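Local structure of L-lysine 6-monooxygenase involved in desferrioxamine biosynthesis (Erwinia amylovora CFBP1430, 5O8P) at residues B[8-14]-B[150-156]; B[212-216]-B[289-293]; B[231-235]-B[268-274]; B[249-253]-B[367-371]. The protein acts as an FAD- and NADPH-dependent cadaverine monooxygenase, probably N-hydroxylating the diamine during desferrioxamine siderophore biosynthesis. All blocks are in the same frame, centred on the assembly; numbering follows the deposited sequence.

Interaction 1. Residues B[8-14]-B[150-156]; sequences IYDFIGI and WLAHRLV
One face of the H153 imidazole is covered by the end of I8, whose CD1 stands 3.6 Å from the ring centroid in a CH-pi contact set toward the ring's rim. I8 reaches it with CG1 anti to its backbone N (chi1 -162°). Y9 and W150 meet differently: Y9 CE2 comes in the plane of the indole to its edge, 3.7 Å from W150 CE3, while L151 O lies at the edge of the phenol ring. Beneath them the backbones run parallel, as in the Rossmann-type FAD-binding sheet, where strand 8-14 is bordered on its other edge by strand 35-38. The pairing has two stretches. Y9 takes L151 O through its N-H, and Y9 O accepts H153 N at 3.1 Å; further on, I12 N binds R154 O and I12 O receives V156 N. At the break between them R154 NE donates to D10 O at 3.0 Å, whereas the D10 carboxylate turns to N34. Beyond the break, I12 turns its branched side chain back, CD1 lying between the CB atoms of A152 and W150, 3.6 Å from W150 CB, and I14, its N 3.0 Å from V156 O, brings its side chain close to the bound FAD.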
loop_
_atom_site.group_PDB
_atom_site.type_symbol
_atom_site.label_atom_id
_atom_site.label_comp_id
_atom_site.label_asym_id
_atom_site.label_seq_id
_atom_site.Cartn_x
_atom_site.Cartn_y
_atom_site.Cartn_z
ATOM N N ILE B 8 41.396 -10.966 -34.606
ATOM C CA ILE B 8 40.608 -9.728 -34.573
ATOM C C ILE B 8 39.201 -9.988 -34.010
ATOM O O ILE B 8 38.544 -10.929 -34.401
ATOM C CB ILE B 8 40.541 -9.026 -35.955
ATOM C CG1 ILE B 8 40.104 -7.565 -35.780
ATOM C CG2 ILE B 8 39.600 -9.731 -36.948
ATOM C CD1 ILE B 8 40.281 -6.704 -37.016
ATOM N N TYR B 9 38.757 -9.158 -33.077
ATOM C CA TYR B 9 37.445 -9.339 -32.435
ATOM C C TYR B 9 36.374 -8.585 -33.223
ATOM O O TYR B 9 36.662 -7.569 -33.892
ATOM C CB TYR B 9 37.488 -8.877 -30.972
ATOM C CG TYR B 9 38.214 -9.833 -30.054
ATOM C CD1 TYR B 9 37.547 -10.921 -29.479
ATOM C CD2 TYR B 9 39.576 -9.660 -29.757
ATOM C CE1 TYR B 9 38.205 -11.800 -28.634
ATOM C CE2 TYR B 9 40.244 -10.539 -28.914
ATOM C CZ TYR B 9 39.556 -11.608 -28.361
ATOM O OH TYR B 9 40.198 -12.476 -27.512
ATOM N N ASP B 10 35.133 -9.070 -33.140
ATOM C CA ASP B 10 33.992 -8.393 -33.790
ATOM C C ASP B 10 33.702 -7.093 -33.069
ATOM O O ASP B 10 33.397 -6.069 -33.699
ATOM C CB ASP B 10 32.746 -9.281 -33.825
ATOM C CG ASP B 10 32.871 -10.436 -34.816
ATOM O OD1 ASP B 10 33.206 -10.192 -36.003
ATOM O OD2 ASP B 10 32.626 -11.599 -34.409
ATOM N N PHE B 11 33.778 -7.160 -31.741
ATOM C CA PHE B 11 33.787 -5.977 -30.902
ATOM C C PHE B 11 34.558 -6.226 -29.609
ATOM O O PHE B 11 34.671 -7.375 -29.153
ATOM C CB PHE B 11 32.352 -5.535 -30.586
ATOM C CG PHE B 11 31.660 -6.392 -29.566
ATOM C CD1 PHE B 11 31.056 -7.578 -29.935
ATOM C CD2 PHE B 11 31.625 -6.013 -28.233
ATOM C CE1 PHE B 11 30.409 -8.374 -28.991
ATOM C CE2 PHE B 11 30.998 -6.805 -27.284
ATOM C CZ PHE B 11 30.378 -7.987 -27.661
ATOM N N ILE B 12 35.073 -5.145 -29.024
ATOM C CA ILE B 12 35.640 -5.175 -27.675
ATOM C C ILE B 12 34.865 -4.196 -26.815
ATOM O O ILE B 12 34.704 -3.036 -27.195
ATOM C CB ILE B 12 37.127 -4.748 -27.645
ATOM C CG1 ILE B 12 38.000 -5.758 -28.360
ATOM C CG2 ILE B 12 37.635 -4.623 -26.209
ATOM C CD1 ILE B 12 39.359 -5.191 -28.705
ATOM N N GLY B 13 34.408 -4.664 -25.659
ATOM C CA GLY B 13 33.791 -3.790 -24.668
ATOM C C GLY B 13 34.868 -3.368 -23.697
ATOM O O GLY B 13 35.605 -4.212 -23.185
ATOM N N ILE B 14 34.982 -2.065 -23.455
ATOM C CA ILE B 14 35.946 -1.534 -22.486
ATOM C C ILE B 14 35.174 -1.003 -21.289
ATOM O O ILE B 14 34.464 -0.028 -21.405
ATOM C CB ILE B 14 36.778 -0.403 -23.099
ATOM C CG1 ILE B 14 37.553 -0.919 -24.305
ATOM C CG2 ILE B 14 37.702 0.217 -22.054
ATOM C CD1 ILE B 14 38.253 0.178 -25.090
ATOM N N TRP B 150 44.914 -5.582 -28.335
ATOM C CA TRP B 150 43.710 -6.259 -28.755
ATOM C C TRP B 150 43.265 -5.571 -30.025
ATOM O O TRP B 150 43.269 -4.337 -30.110
ATOM C CB TRP B 150 42.643 -6.132 -27.680
ATOM C CG TRP B 150 43.090 -6.568 -26.324
ATOM C CD1 TRP B 150 43.859 -5.868 -25.446
ATOM C CD2 TRP B 150 42.777 -7.801 -25.679
ATOM N NE1 TRP B 150 44.046 -6.590 -24.295
ATOM C CE2 TRP B 150 43.389 -7.784 -24.411
ATOM C CE3 TRP B 150 42.035 -8.921 -26.055
ATOM C CZ2 TRP B 150 43.289 -8.848 -23.514
ATOM C CZ3 TRP B 150 41.923 -9.973 -25.169
ATOM C CH2 TRP B 150 42.552 -9.934 -23.909
ATOM N N LEU B 151 42.914 -6.367 -31.027
ATOM C CA LEU B 151 42.429 -5.846 -32.294
ATOM C C LEU B 151 40.934 -6.038 -32.366
ATOM O O LEU B 151 40.408 -7.022 -31.836
ATOM C CB LEU B 151 43.125 -6.569 -33.436
ATOM C CG LEU B 151 44.618 -6.246 -33.506
ATOM C CD1 LEU B 151 45.416 -7.294 -34.276
ATOM C CD2 LEU B 151 44.802 -4.855 -34.087
ATOM N N ALA B 152 40.246 -5.088 -32.999
ATOM C CA ALA B 152 38.782 -5.142 -33.082
ATOM C C ALA B 152 38.188 -4.187 -34.101
ATOM O O ALA B 152 38.650 -3.048 -34.266
ATOM C CB ALA B 152 38.162 -4.859 -31.721
ATOM N N HIS B 153 37.130 -4.654 -34.754
ATOM C CA HIS B 153 36.413 -3.856 -35.744
ATOM C C HIS B 153 35.577 -2.766 -35.090
ATOM O O HIS B 153 35.445 -1.658 -35.641
ATOM C CB HIS B 153 35.530 -4.753 -36.608
ATOM C CG HIS B 153 36.304 -5.659 -37.517
ATOM N ND1 HIS B 153 36.866 -5.210 -38.695
ATOM C CD2 HIS B 153 36.613 -6.977 -37.423
ATOM C CE1 HIS B 153 37.487 -6.214 -39.287
ATOM N NE2 HIS B 153 37.353 -7.296 -38.534
ATOM N N ARG B 154 35.024 -3.093 -33.920
ATOM C CA ARG B 154 34.147 -2.211 -33.186
ATOM C C ARG B 154 34.488 -2.150 -31.700
ATOM O O ARG B 154 34.892 -3.141 -31.090
ATOM C CB ARG B 154 32.717 -2.714 -33.343
ATOM C CG ARG B 154 32.177 -2.660 -34.764
ATOM C CD ARG B 154 30.894 -3.428 -34.887
ATOM N NE ARG B 154 31.224 -4.792 -35.272
ATOM C CZ ARG B 154 31.180 -5.278 -36.509
ATOM N NH1 ARG B 154 30.788 -4.521 -37.535
ATOM N NH2 ARG B 154 31.529 -6.551 -36.716
ATOM N N LEU B 155 34.296 -0.974 -31.111
ATOM C CA LEU B 155 34.432 -0.774 -29.667
ATOM C C LEU B 155 33.103 -0.364 -29.049
ATOM O O LEU B 155 32.310 0.336 -29.675
ATOM C CB LEU B 155 35.442 0.340 -29.403
ATOM C CG LEU B 155 36.827 0.167 -30.000
ATOM C CD1 LEU B 155 37.610 1.458 -29.846
ATOM C CD2 LEU B 155 37.518 -0.999 -29.323
ATOM N N VAL B 156 32.869 -0.771 -27.813
ATOM C CA VAL B 156 31.717 -0.287 -27.060
ATOM C C VAL B 156 32.235 0.141 -25.687
ATOM O O VAL B 156 32.688 -0.686 -24.885
ATOM C CB VAL B 156 30.521 -1.291 -27.060
ATOM C CG1 VAL B 156 30.971 -2.712 -27.336
ATOM C CG2 VAL B 156 29.706 -1.254 -25.770
#

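Interaction 2. Residues B[212-216]-B[289-293]; sequences LTDID and KQLDG
A lysine side chain, K289, ties together the C-terminal ends of two helices, 202-213 and 276-290, in a small polar contact at a subunit interface. Helix 202-213 belongs to a Rossmann-type domain built on a parallel five-stranded sheet; its first turn overlaps what is probably a Rossmann-type GxGxxA motif and carries S203 of the NADP(+) site, so this contact lies at the end remote from the NADP(+) site. Lysine suits the place because a long chain is needed to bring a charge from one helix to the carbonyls closing the other. Its chain bends at the CB-CG bond (chi2 -80°) and then runs extended, laying its methylenes beside I215, with K289 CD 3.9 Å from I215 CG2. At the end, K289 NZ donates to T213 O at 3.2 Å, approaching well above the plane of that carbonyl. The carbonyls gathered at a helix C-terminus would favour such a positive group. D216 adds a salt bridge, a weak one as a hydrogen bond, and E53 of the second subunit a further salt bridge to the same nitrogen. Because D216 and E53 lie near each other, the ammonium probably offsets their mutual repulsion. D292, whose own salt bridge goes to K101 of the second subunit, brings its OD2 to 4.4 Å from D216 OD2. The D216 side chain crosses that of K289 obliquely, its OD2 3.1 Å from K289 NZ.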
loop_
_atom_site.group_PDB
_atom_site.type_symbol
_atom_site.label_atom_id
_atom_site.label_comp_id
_atom_site.label_asym_id
_atom_site.label_seq_id
_atom_site.Cartn_x
_atom_site.Cartn_y
_atom_site.Cartn_z
ATOM N N LEU B 212 20.341 9.351 10.420
ATOM C CA LEU B 212 19.199 9.731 11.270
ATOM C C LEU B 212 18.772 8.592 12.195
ATOM O O LEU B 212 18.375 8.829 13.331
ATOM C CB LEU B 212 18.006 10.181 10.419
ATOM C CG LEU B 212 16.753 10.681 11.157
ATOM C CD1 LEU B 212 17.079 11.832 12.099
ATOM C CD2 LEU B 212 15.686 11.112 10.162
ATOM N N THR B 213 18.869 7.366 11.699
ATOM C CA THR B 213 18.610 6.168 12.489
ATOM C C THR B 213 19.396 6.141 13.798
ATOM O O THR B 213 18.852 5.761 14.822
ATOM C CB THR B 213 18.918 4.911 11.647
ATOM O OG1 THR B 213 18.004 4.858 10.537
ATOM C CG2 THR B 213 18.810 3.634 12.463
ATOM N N ASP B 214 20.654 6.572 13.776
ATOM C CA ASP B 214 21.510 6.542 14.965
ATOM C C ASP B 214 21.749 7.921 15.600
ATOM O O ASP B 214 22.706 8.092 16.365
ATOM C CB ASP B 214 22.855 5.889 14.614
ATOM C CG ASP B 214 22.704 4.504 14.008
ATOM O OD1 ASP B 214 21.758 3.763 14.369
ATOM O OD2 ASP B 214 23.557 4.152 13.170
ATOM N N ILE B 215 20.886 8.897 15.332
ATOM C CA ILE B 215 21.092 10.240 15.883
ATOM C C ILE B 215 20.953 10.229 17.406
ATOM O O ILE B 215 21.683 10.915 18.075
ATOM C CB ILE B 215 20.175 11.295 15.211
ATOM C CG1 ILE B 215 20.679 12.707 15.491
ATOM C CG2 ILE B 215 18.719 11.164 15.641
ATOM C CD1 ILE B 215 19.921 13.772 14.715
ATOM N N ASP B 216 20.016 9.434 17.926
ATOM C CA ASP B 216 19.874 9.110 19.359
ATOM C C ASP B 216 21.095 8.491 20.021
ATOM O O ASP B 216 21.360 8.700 21.192
ATOM C CB ASP B 216 18.848 7.963 19.498
ATOM C CG ASP B 216 17.436 8.420 19.563
ATOM O OD1 ASP B 216 17.160 9.639 19.638
ATOM O OD2 ASP B 216 16.565 7.528 19.585
ATOM N N LYS B 289 11.571 10.419 16.153
ATOM C CA LYS B 289 12.702 10.839 16.966
ATOM C C LYS B 289 12.323 12.065 17.778
ATOM O O LYS B 289 12.681 12.153 18.942
ATOM C CB LYS B 289 13.928 11.159 16.120
ATOM C CG LYS B 289 14.519 9.997 15.351
ATOM C CD LYS B 289 15.387 9.132 16.214
ATOM C CE LYS B 289 15.735 7.808 15.561
ATOM N NZ LYS B 289 16.485 6.964 16.521
ATOM N N GLN B 290 11.577 12.992 17.175
ATOM C CA GLN B 290 11.201 14.245 17.835
ATOM C C GLN B 290 10.330 14.032 19.095
ATOM O O GLN B 290 10.237 14.914 19.950
ATOM C CB GLN B 290 10.536 15.189 16.811
ATOM C CG GLN B 290 10.358 16.645 17.224
ATOM C CD GLN B 290 9.146 16.888 18.112
ATOM O OE1 GLN B 290 8.202 16.100 18.147
ATOM N NE2 GLN B 290 9.183 17.981 18.859
ATOM N N LEU B 291 9.731 12.859 19.246
ATOM C CA LEU B 291 8.963 12.564 20.450
ATOM C C LEU B 291 9.767 12.563 21.752
ATOM O O LEU B 291 9.167 12.683 22.799
ATOM C CB LEU B 291 8.248 11.216 20.316
ATOM C CG LEU B 291 7.308 11.008 19.138
ATOM C CD1 LEU B 291 6.578 9.688 19.293
ATOM C CD2 LEU B 291 6.323 12.160 19.028
ATOM N N ASP B 292 11.090 12.408 21.701
ATOM C CA ASP B 292 11.946 12.438 22.918
ATOM C C ASP B 292 12.514 13.809 23.261
ATOM O O ASP B 292 12.958 14.026 24.393
ATOM C CB ASP B 292 13.111 11.450 22.808
ATOM C CG ASP B 292 12.651 10.003 22.689
ATOM O OD1 ASP B 292 11.507 9.715 23.127
ATOM O OD2 ASP B 292 13.433 9.158 22.161
ATOM N N GLY B 293 12.518 14.713 22.293
ATOM C CA GLY B 293 12.999 16.068 22.517
ATOM C C GLY B 293 13.051 16.779 21.190
ATOM O O GLY B 293 12.818 16.166 20.156
#

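Interaction 3. Residues B[231-235]-B[268-274]; sequences FYPLE and KNLYKGI
I274 O receives the backbone N-H of L234 at 2.8 Å, and P233 CA adds a weaker C-H contact to the same oxygen. In return I274 N points almost straight at Y232 O (N-H...O 178°), in the plane of that carbonyl. Together these bonds make a single bridge about P233, a proline that can be accommodated because the neighbouring residues supply the N-H and the carbonyl. One step on, N269 O takes E235 N, also at 2.8 Å. G273 faces the 233-234 peptide, and its lack of a side chain lets the chains close to 3.9 Å between the CA atoms of L234 and G273. The Y232 ring meets G273 CA at its edge, and its OH lies 3.3 Å from K268 CB, resting on the aliphatic part of the lysine. L234 lays CD1 against the backbone at L270 O (3.6 Å), an apolar side chain laid over the bend at 270-271. The carboxylate of E235 is engaged outside, by T240 and by R230 of the third subunit. Since Y232 on one loop and Y271 and K272 on the other all bind NADP(+), this largely backbone bonding, independent of side-chain rotation, probably fixes the relative position of the two walls of that site.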
loop_
_atom_site.group_PDB
_atom_site.type_symbol
_atom_site.label_atom_id
_atom_site.label_comp_id
_atom_site.label_asym_id
_atom_site.label_seq_id
_atom_site.Cartn_x
_atom_site.Cartn_y
_atom_site.Cartn_z
ATOM N N PHE B 231 12.991 18.753 -1.821
ATOM C CA PHE B 231 13.479 17.373 -1.797
ATOM C C PHE B 231 12.551 16.565 -2.699
ATOM O O PHE B 231 11.704 15.800 -2.213
ATOM C CB PHE B 231 13.530 16.828 -0.360
ATOM C CG PHE B 231 14.429 17.619 0.538
ATOM C CD1 PHE B 231 15.789 17.354 0.600
ATOM C CD2 PHE B 231 13.921 18.657 1.292
ATOM C CE1 PHE B 231 16.619 18.104 1.411
ATOM C CE2 PHE B 231 14.746 19.409 2.116
ATOM C CZ PHE B 231 16.098 19.134 2.173
ATOM N N TYR B 232 12.688 16.778 -4.010
ATOM C CA TYR B 232 11.703 16.266 -4.962
ATOM C C TYR B 232 11.781 14.753 -5.073
ATOM O O TYR B 232 12.868 14.182 -5.043
ATOM C CB TYR B 232 11.766 16.945 -6.358
ATOM C CG TYR B 232 13.128 17.104 -7.013
ATOM C CD1 TYR B 232 13.875 15.987 -7.393
ATOM C CD2 TYR B 232 13.655 18.374 -7.290
ATOM C CE1 TYR B 232 15.121 16.114 -8.010
ATOM C CE2 TYR B 232 14.900 18.515 -7.904
ATOM C CZ TYR B 232 15.637 17.381 -8.261
ATOM O OH TYR B 232 16.876 17.498 -8.863
ATOM N N PRO B 233 10.620 14.092 -5.159
ATOM C CA PRO B 233 10.636 12.661 -5.418
ATOM C C PRO B 233 10.907 12.340 -6.887
ATOM O O PRO B 233 10.684 13.170 -7.768
ATOM C CB PRO B 233 9.223 12.220 -5.034
ATOM C CG PRO B 233 8.389 13.404 -5.333
ATOM C CD PRO B 233 9.244 14.605 -5.044
ATOM N N LEU B 234 11.381 11.125 -7.115
ATOM C CA LEU B 234 11.527 10.559 -8.435
ATOM C C LEU B 234 10.116 10.296 -8.924
ATOM O O LEU B 234 9.347 9.646 -8.207
ATOM C CB LEU B 234 12.290 9.240 -8.347
ATOM C CG LEU B 234 12.580 8.534 -9.660
ATOM C CD1 LEU B 234 13.737 9.224 -10.344
ATOM C CD2 LEU B 234 12.885 7.055 -9.427
ATOM N N GLU B 235 9.763 10.799 -10.114
ATOM C CA GLU B 235 8.412 10.601 -10.658
ATOM C C GLU B 235 8.202 9.166 -11.180
ATOM O O GLU B 235 8.824 8.750 -12.154
ATOM C CB GLU B 235 8.103 11.632 -11.735
ATOM C CG GLU B 235 6.590 11.814 -12.003
ATOM C CD GLU B 235 6.284 13.140 -12.721
ATOM O OE1 GLU B 235 6.753 14.195 -12.259
ATOM O OE2 GLU B 235 5.596 13.124 -13.775
ATOM N N LYS B 268 14.936 16.677 -13.952
ATOM C CA LYS B 268 15.663 15.985 -12.884
ATOM C C LYS B 268 14.740 15.148 -11.967
ATOM O O LYS B 268 15.213 14.179 -11.383
ATOM C CB LYS B 268 16.500 16.984 -12.078
ATOM C CG LYS B 268 17.585 17.632 -12.923
ATOM C CD LYS B 268 18.360 18.673 -12.138
ATOM C CE LYS B 268 19.601 19.140 -12.875
ATOM N NZ LYS B 268 20.601 19.701 -11.928
ATOM N N ASN B 269 13.452 15.500 -11.853
ATOM C CA ASN B 269 12.484 14.593 -11.177
ATOM C C ASN B 269 12.331 13.218 -11.861
ATOM O O ASN B 269 11.951 12.250 -11.205
ATOM C CB ASN B 269 11.112 15.238 -10.821
ATOM C CG ASN B 269 10.496 16.048 -11.943
ATOM O OD1 ASN B 269 10.984 16.078 -13.070
ATOM N ND2 ASN B 269 9.409 16.731 -11.621
ATOM N N LEU B 270 12.650 13.127 -13.156
ATOM C CA LEU B 270 12.527 11.874 -13.902
ATOM C C LEU B 270 13.688 10.882 -13.689
ATOM O O LEU B 270 13.515 9.682 -13.924
ATOM C CB LEU B 270 12.339 12.153 -15.406
ATOM C CG LEU B 270 11.143 12.999 -15.904
ATOM C CD1 LEU B 270 10.928 12.785 -17.397
ATOM C CD2 LEU B 270 9.866 12.739 -15.113
ATOM N N TYR B 271 14.856 11.367 -13.265
ATOM C CA TYR B 271 16.030 10.485 -13.026
ATOM C C TYR B 271 16.875 10.763 -11.762
ATOM O O TYR B 271 17.388 9.815 -11.167
ATOM C CB TYR B 271 16.929 10.375 -14.280
ATOM C CG TYR B 271 17.705 11.626 -14.703
ATOM C CD1 TYR B 271 17.038 12.788 -15.108
ATOM C CD2 TYR B 271 19.110 11.617 -14.772
ATOM C CE1 TYR B 271 17.731 13.912 -15.515
ATOM C CE2 TYR B 271 19.818 12.744 -15.189
ATOM C CZ TYR B 271 19.122 13.886 -15.563
ATOM O OH TYR B 271 19.788 15.016 -15.979
ATOM N N LYS B 272 16.997 12.028 -11.345
ATOM C CA LYS B 272 17.815 12.417 -10.178
ATOM C C LYS B 272 16.997 12.606 -8.869
ATOM O O LYS B 272 17.457 13.218 -7.924
ATOM C CB LYS B 272 18.633 13.678 -10.545
ATOM C CG LYS B 272 19.869 13.392 -11.398
ATOM C CD LYS B 272 20.313 14.587 -12.254
ATOM C CE LYS B 272 20.485 15.915 -11.498
ATOM N NZ LYS B 272 21.501 15.922 -10.401
ATOM N N GLY B 273 15.790 12.046 -8.800
ATOM C CA GLY B 273 14.924 12.197 -7.621
ATOM C C GLY B 273 15.172 11.190 -6.518
ATOM O O GLY B 273 15.885 10.210 -6.712
ATOM N N ILE B 274 14.546 11.429 -5.370
ATOM C CA ILE B 274 14.546 10.488 -4.254
ATOM C C ILE B 274 13.307 9.592 -4.338
ATOM O O ILE B 274 12.239 10.039 -4.734
ATOM C CB ILE B 274 14.515 11.221 -2.904
ATOM C CG1 ILE B 274 15.637 12.252 -2.804
ATOM C CG2 ILE B 274 14.642 10.230 -1.761
ATOM C CD1 ILE B 274 15.426 13.280 -1.716
#

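Interaction 4. Residues B[249-253]-B[367-371]; sequences IDYFH and VQRNY
A type I beta turn, Q368 to Y371, closed by Y371 N to Q368 O at 3.0 Å, sits beside helix 246-253, with the CA atoms of H253 and R369 7.0 Å apart. The residues of one helical face, I249, D250 and H253, all reach the turn, as the i, i+1, i+4 spacing allows. R369 is the centre of the contact. Its CG is anti to the backbone N (chi1 178°) and the chain then bends at chi2, which turns the guanidinium to the helix. There I249 CG2 lies over the middle of one guanidinium face, 3.5 Å from R369 NH2, a methyl suited to a flat cation. D250 OD1 forms a salt bridge with R369 NE at 2.7 Å and a weak bond with NH2, the two planes standing 45° apart. Histidine pairs a donor with a flat surface: R369 CB packs over one face of the H253 ring in a CH-pi contact, and H389 of the short helix 386-389 meets that ring edge-to-face. Y371 stacks on H389 and accepts a weak bond from R369 NH1. In the plane of its ring, H253 NE2 donates to V367 O, 3.1 Å away, the nitrogen standing 30° out of the carbonyl plane.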
loop_
_atom_site.group_PDB
_atom_site.type_symbol
_atom_site.label_atom_id
_atom_site.label_comp_id
_atom_site.label_asym_id
_atom_site.label_seq_id
_atom_site.Cartn_x
_atom_site.Cartn_y
_atom_site.Cartn_z
ATOM N N ILE B 249 12.550 8.167 -26.722
ATOM C CA ILE B 249 13.965 8.395 -26.996
ATOM C C ILE B 249 14.136 8.921 -28.419
ATOM O O ILE B 249 14.899 9.862 -28.634
ATOM C CB ILE B 249 14.821 7.150 -26.726
ATOM C CG1 ILE B 249 14.752 6.776 -25.250
ATOM C CG2 ILE B 249 16.281 7.423 -27.062
ATOM C CD1 ILE B 249 15.129 5.334 -24.967
ATOM N N ASP B 250 13.396 8.344 -29.367
ATOM C CA ASP B 250 13.388 8.842 -30.752
ATOM C C ASP B 250 12.962 10.299 -30.777
ATOM O O ASP B 250 13.571 11.123 -31.456
ATOM C CB ASP B 250 12.435 8.030 -31.643
ATOM C CG ASP B 250 12.808 6.552 -31.739
ATOM O OD1 ASP B 250 14.006 6.212 -31.614
ATOM O OD2 ASP B 250 11.901 5.720 -31.952
ATOM N N TYR B 251 11.904 10.602 -30.029
ATOM C CA TYR B 251 11.372 11.964 -29.937
ATOM C C TYR B 251 12.435 12.904 -29.386
ATOM O O TYR B 251 12.726 13.930 -30.010
ATOM C CB TYR B 251 10.089 11.989 -29.082
ATOM C CG TYR B 251 9.692 13.341 -28.533
ATOM C CD1 TYR B 251 9.099 14.290 -29.355
ATOM C CD2 TYR B 251 9.898 13.666 -27.184
ATOM C CE1 TYR B 251 8.731 15.535 -28.865
ATOM C CE2 TYR B 251 9.537 14.909 -26.683
ATOM C CZ TYR B 251 8.962 15.844 -27.532
ATOM O OH TYR B 251 8.585 17.080 -27.060
ATOM N N PHE B 252 13.036 12.522 -28.258
ATOM C CA PHE B 252 14.048 13.343 -27.594
ATOM C C PHE B 252 15.265 13.639 -28.471
ATOM O O PHE B 252 15.819 14.743 -28.414
ATOM C CB PHE B 252 14.497 12.683 -26.285
ATOM C CG PHE B 252 15.408 13.552 -25.456
ATOM C CD1 PHE B 252 14.903 14.493 -24.567
ATOM C CD2 PHE B 252 16.784 13.486 -25.643
ATOM C CE1 PHE B 252 15.761 15.309 -23.856
ATOM C CE2 PHE B 252 17.644 14.308 -24.936
ATOM C CZ PHE B 252 17.132 15.226 -24.047
ATOM N N HIS B 253 15.658 12.662 -29.286
ATOM C CA HIS B 253 16.921 12.714 -30.014
ATOM C C HIS B 253 16.764 13.578 -31.267
ATOM O O HIS B 253 17.768 13.935 -31.865
ATOM C CB HIS B 253 17.378 11.279 -30.384
ATOM C CG HIS B 253 18.747 11.203 -30.982
ATOM N ND1 HIS B 253 18.982 11.360 -32.332
ATOM C CD2 HIS B 253 19.954 10.977 -30.416
ATOM C CE1 HIS B 253 20.273 11.235 -32.572
ATOM N NE2 HIS B 253 20.885 11.001 -31.425
ATOM N N VAL B 367 26.506 11.998 -30.217
ATOM C CA VAL B 367 26.080 10.599 -30.278
ATOM C C VAL B 367 24.933 10.437 -31.278
ATOM O O VAL B 367 24.005 11.242 -31.284
ATOM C CB VAL B 367 25.621 10.052 -28.903
ATOM C CG1 VAL B 367 25.455 8.534 -28.966
ATOM C CG2 VAL B 367 26.591 10.438 -27.803
ATOM N N GLN B 368 24.998 9.391 -32.101
ATOM C CA GLN B 368 23.951 9.097 -33.088
ATOM C C GLN B 368 22.879 8.246 -32.411
ATOM O O GLN B 368 23.063 7.796 -31.271
ATOM C CB GLN B 368 24.515 8.343 -34.291
ATOM C CG GLN B 368 25.783 8.921 -34.892
ATOM C CD GLN B 368 25.607 10.307 -35.444
ATOM O OE1 GLN B 368 25.104 10.467 -36.556
ATOM N NE2 GLN B 368 26.066 11.323 -34.691
ATOM N N ARG B 369 21.768 8.009 -33.116
ATOM C CA ARG B 369 20.621 7.329 -32.496
ATOM C C ARG B 369 20.946 5.888 -32.150
ATOM O O ARG B 369 20.387 5.366 -31.193
ATOM C CB ARG B 369 19.352 7.439 -33.346
ATOM C CG ARG B 369 18.110 6.722 -32.795
ATOM C CD ARG B 369 17.599 7.367 -31.525
ATOM N NE ARG B 369 16.545 6.598 -30.861
ATOM C CZ ARG B 369 16.730 5.547 -30.055
ATOM N NH1 ARG B 369 17.947 5.072 -29.795
ATOM N NH2 ARG B 369 15.674 4.962 -29.496
ATOM N N ASN B 370 21.862 5.265 -32.902
ATOM C CA ASN B 370 22.334 3.906 -32.581
ATOM C C ASN B 370 23.457 3.849 -31.526
ATOM O O ASN B 370 24.110 2.819 -31.390
ATOM C CB ASN B 370 22.764 3.152 -33.862
ATOM C CG ASN B 370 23.985 3.756 -34.540
ATOM O OD1 ASN B 370 24.416 4.855 -34.217
ATOM N ND2 ASN B 370 24.536 3.035 -35.504
ATOM N N TYR B 371 23.671 4.944 -30.790
ATOM C CA TYR B 371 24.650 5.033 -29.696
ATOM C C TYR B 371 26.117 5.076 -30.178
ATOM O O TYR B 371 27.041 4.934 -29.365
ATOM C CB TYR B 371 24.409 3.933 -28.634
ATOM C CG TYR B 371 22.984 3.945 -28.120
ATOM C CD1 TYR B 371 22.623 4.779 -27.068
ATOM C CD2 TYR B 371 21.988 3.163 -28.710
ATOM C CE1 TYR B 371 21.322 4.837 -26.594
ATOM C CE2 TYR B 371 20.672 3.205 -28.256
ATOM C CZ TYR B 371 20.327 4.050 -27.202
ATOM O OH TYR B 371 19.012 4.094 -26.750
#

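Overall arrangement
None of the four contacts touches another, though interactions 1 and 4, and 3 and 4, come within about 7 and 8 Å at their nearest atoms. Interaction 1 lies in the FAD-side sheet, and there parallel backbone pairing, broken once by a short irregular step, is joined by buried aliphatic packing. Interaction 2, about 55 Å away between centres, is at the far end of the Rossmann-type NADP(+) domain, away from its site, and depends on charge shared with a neighbouring subunit. Interactions 3 and 4 occupy the middle and cross along the chain: 3 joins two loops by main-chain bonds, whereas 4 joins a helix to a turn mainly through side chains. All are partly buried, with interaction 2 smallest in area and interaction 1 largest.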